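Local coordinates for uric acid degradation bifunctional protein TTL (Arabidopsis thaliana, PDB 2Q37) that hydrolyses 5-hydroxyisourate to OHCU and decarboxylates OHCU stereoselectively to (S)-allantoin, the last two steps of urate degradation, here represented by its N-terminal decarboxylase domain, at residues A[34-39]-A[64-69]. Sequence-based numbering, arbitrary orientation.
Sequences CGSSEF and NQVNVT
Val66, in the short linker between helices 51-64 and 68-76, packs one methyl against the first turn of helix 37-44 in a small, buried, apolar contact of the all-helical OHCU decarboxylase domain. Its CG1 does the touching. With chi1 at -62° this methyl lies anti to the carbonyl carbon of Val66 and reaches toward the backbone of Phe39, coming within 3.9 Å of Phe39 N and 4.1 Å of Phe39 CB. Glu38 flanks it: the Glu38 and Val66 side chains run antiparallel past one another, with Glu38 CG at 4.1 Å from Val66 CG1, while Glu38 OE2 is hydrogen-bonded to Gln42 NE2, one turn further along the helix. No hydrogen bond crosses between 34-39 and 64-69. The amide that the methyl approaches is already engaged, because Ser36, the N-cap of helix 37-44, accepts from Phe39 N through OG at 3.1 Å and an angle of 163°. That capping bond ties the start of the helix together beside the valine. The Phe39 ring turns off from the linker, and Cys34 SG sits over one of its faces, displaced toward the rim. Around the contact, Val66 also touches Ile61 of helix 51-64 and Trp71 of helix 68-76, Phe39 meets Ala58 of helix 51-64, and Ser36 touches Asp70 and Ala74 of helix 68-76, so the start of helix 37-44 packs against both helices that the linker joins.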
ATOM      1  N   CYS A  34      12.223  13.515   3.374  1.00 82.68           N
ATOM      2  CA  CYS A  34      11.168  12.493   3.259  1.00 81.61           C
ATOM      3  C   CYS A  34      10.182  12.963   2.185  1.00 80.09           C
ATOM      4  O   CYS A  34       9.387  13.877   2.417  1.00 80.20           O
ATOM      5  CB  CYS A  34      10.432  12.305   4.603  1.00 82.72           C
ATOM      6  SG  CYS A  34       9.687  10.645   4.888  1.00 83.97           S
ATOM      7  N   GLY A  35      10.242  12.337   1.012  1.00 77.31           N
ATOM      8  CA  GLY A  35       9.370  12.715  -0.087  1.00 74.76           C
ATOM      9  C   GLY A  35       7.876  12.750   0.189  1.00 73.57           C
ATOM     10  O   GLY A  35       7.084  12.995  -0.726  1.00 72.86           O
ATOM     11  N   SER A  36       7.482  12.503   1.437  1.00 72.64           N
ATOM     12  CA  SER A  36       6.069  12.515   1.810  1.00 71.40           C
ATOM     13  C   SER A  36       5.614  13.916   2.212  1.00 71.08           C
ATOM     14  O   SER A  36       6.110  14.495   3.187  1.00 70.06           O
ATOM     15  CB  SER A  36       5.807  11.544   2.968  1.00 70.82           C
ATOM     16  OG  SER A  36       4.462  11.631   3.411  1.00 68.42           O
ATOM     17  N   SER A  37       4.668  14.453   1.448  1.00 70.43           N
ATOM     18  CA  SER A  37       4.121  15.779   1.707  1.00 68.94           C
ATOM     19  C   SER A  37       3.444  15.790   3.071  1.00 68.56           C
ATOM     20  O   SER A  37       3.628  16.720   3.860  1.00 69.25           O
ATOM     21  CB  SER A  37       3.106  16.141   0.624  1.00 67.95           C
ATOM     22  OG  SER A  37       3.699  16.101  -0.666  1.00 68.38           O
ATOM     23  N   GLU A  38       2.673  14.738   3.339  1.00 68.11           N
ATOM     24  CA  GLU A  38       1.944  14.592   4.593  1.00 67.67           C
ATOM     25  C   GLU A  38       2.885  14.526   5.795  1.00 67.99           C
ATOM     26  O   GLU A  38       2.653  15.179   6.809  1.00 67.77           O
ATOM     27  CB  GLU A  38       1.071  13.335   4.542  1.00 67.25           C
ATOM     28  CG  GLU A  38       0.095  13.225   5.696  1.00 67.92           C
ATOM     29  CD  GLU A  38      -0.650  14.532   5.941  1.00 68.12           C
ATOM     30  OE1 GLU A  38      -1.164  15.128   4.962  1.00 65.71           O
ATOM     31  OE2 GLU A  38      -0.720  14.959   7.115  1.00 66.87           O
ATOM     32  N   PHE A  39       3.945  13.733   5.679  1.00 68.57           N
ATOM     33  CA  PHE A  39       4.913  13.602   6.760  1.00 69.15           C
ATOM     34  C   PHE A  39       5.569  14.964   7.018  1.00 70.49           C
ATOM     35  O   PHE A  39       5.743  15.376   8.171  1.00 70.01           O
ATOM     36  CB  PHE A  39       5.972  12.544   6.401  1.00 66.78           C
ATOM     37  CG  PHE A  39       7.162  12.545   7.314  1.00 66.02           C
ATOM     38  CD1 PHE A  39       8.222  13.432   7.099  1.00 65.40           C
ATOM     39  CD2 PHE A  39       7.211  11.696   8.418  1.00 65.98           C
ATOM     40  CE1 PHE A  39       9.315  13.479   7.973  1.00 64.85           C
ATOM     41  CE2 PHE A  39       8.301  11.733   9.302  1.00 66.10           C
ATOM     42  CZ  PHE A  39       9.355  12.629   9.076  1.00 65.27           C
ATOM     43  N   ASN A  64       2.498   5.240  11.960  1.00 35.35           N
ATOM     44  CA  ASN A  64       1.107   5.171  12.385  1.00 36.90           C
ATOM     45  C   ASN A  64       0.175   6.287  11.920  1.00 38.65           C
ATOM     46  O   ASN A  64      -1.033   6.198  12.140  1.00 38.72           O
ATOM     47  CB  ASN A  64       1.039   5.087  13.908  1.00 37.48           C
ATOM     48  CG  ASN A  64       2.027   4.106  14.480  1.00 38.17           C
ATOM     49  OD1 ASN A  64       2.061   2.944  14.087  1.00 41.18           O
ATOM     50  ND2 ASN A  64       2.842   4.567  15.415  1.00 38.22           N
ATOM     51  N   GLN A  65       0.700   7.331  11.280  1.00 40.97           N
ATOM     52  CA  GLN A  65      -0.174   8.423  10.849  1.00 42.47           C
ATOM     53  C   GLN A  65      -0.310   8.641   9.349  1.00 42.61           C
ATOM     54  O   GLN A  65      -1.408   8.878   8.845  1.00 43.91           O
ATOM     55  CB  GLN A  65       0.246   9.734  11.516  1.00 43.99           C
ATOM     56  CG  GLN A  65       0.100   9.719  13.019  1.00 48.78           C
ATOM     57  CD  GLN A  65      -1.184   9.027  13.469  1.00 53.81           C
ATOM     58  OE1 GLN A  65      -2.295   9.389  13.047  1.00 53.85           O
ATOM     59  NE2 GLN A  65      -1.036   8.023  14.331  1.00 56.25           N
ATOM     60  N   VAL A  66       0.792   8.577   8.624  1.00 40.70           N
ATOM     61  CA  VAL A  66       0.710   8.768   7.197  1.00 40.43           C
ATOM     62  C   VAL A  66       0.161   7.478   6.571  1.00 40.54           C
ATOM     63  O   VAL A  66       0.438   6.376   7.059  1.00 41.42           O
ATOM     64  CB  VAL A  66       2.094   9.119   6.638  1.00 41.67           C
ATOM     65  CG1 VAL A  66       2.580  10.441   7.273  1.00 39.54           C
ATOM     66  CG2 VAL A  66       3.078   7.982   6.933  1.00 41.39           C
ATOM     67  N   ASN A  67      -0.632   7.602   5.510  1.00 39.17           N
ATOM     68  CA  ASN A  67      -1.189   6.407   4.883  1.00 39.43           C
ATOM     69  C   ASN A  67      -0.288   5.827   3.788  1.00 38.59           C
ATOM     70  O   ASN A  67       0.730   6.412   3.428  1.00 38.81           O
ATOM     71  CB  ASN A  67      -2.601   6.681   4.332  1.00 38.16           C
ATOM     72  CG  ASN A  67      -2.627   7.754   3.256  1.00 39.01           C
ATOM     73  OD1 ASN A  67      -1.859   7.718   2.275  1.00 35.72           O
ATOM     74  ND2 ASN A  67      -3.537   8.718   3.424  1.00 38.82           N
ATOM     75  N   VAL A  68      -0.665   4.661   3.279  1.00 37.40           N
ATOM     76  CA  VAL A  68       0.108   3.972   2.252  1.00 36.21           C
ATOM     77  C   VAL A  68       0.393   4.859   1.054  1.00 35.59           C
ATOM     78  O   VAL A  68       1.447   4.768   0.427  1.00 33.39           O
ATOM     79  CB  VAL A  68      -0.628   2.700   1.818  1.00 35.63           C
ATOM     80  CG1 VAL A  68       0.010   2.107   0.581  1.00 34.18           C
ATOM     81  CG2 VAL A  68      -0.599   1.691   2.986  1.00 37.75           C
ATOM     82  N   THR A  69      -0.552   5.735   0.751  1.00 37.40           N
ATOM     83  CA  THR A  69      -0.402   6.655  -0.381  1.00 39.55           C
ATOM     84  C   THR A  69       0.782   7.606  -0.161  1.00 39.05           C
ATOM     85  O   THR A  69       1.492   7.959  -1.102  1.00 38.21           O
ATOM     86  CB  THR A  69      -1.687   7.470  -0.580  1.00 39.20           C
ATOM     87  OG1 THR A  69      -2.729   6.594  -1.035  1.00 41.93           O
ATOM     88  CG2 THR A  69      -1.468   8.567  -1.597  1.00 42.90           C
TER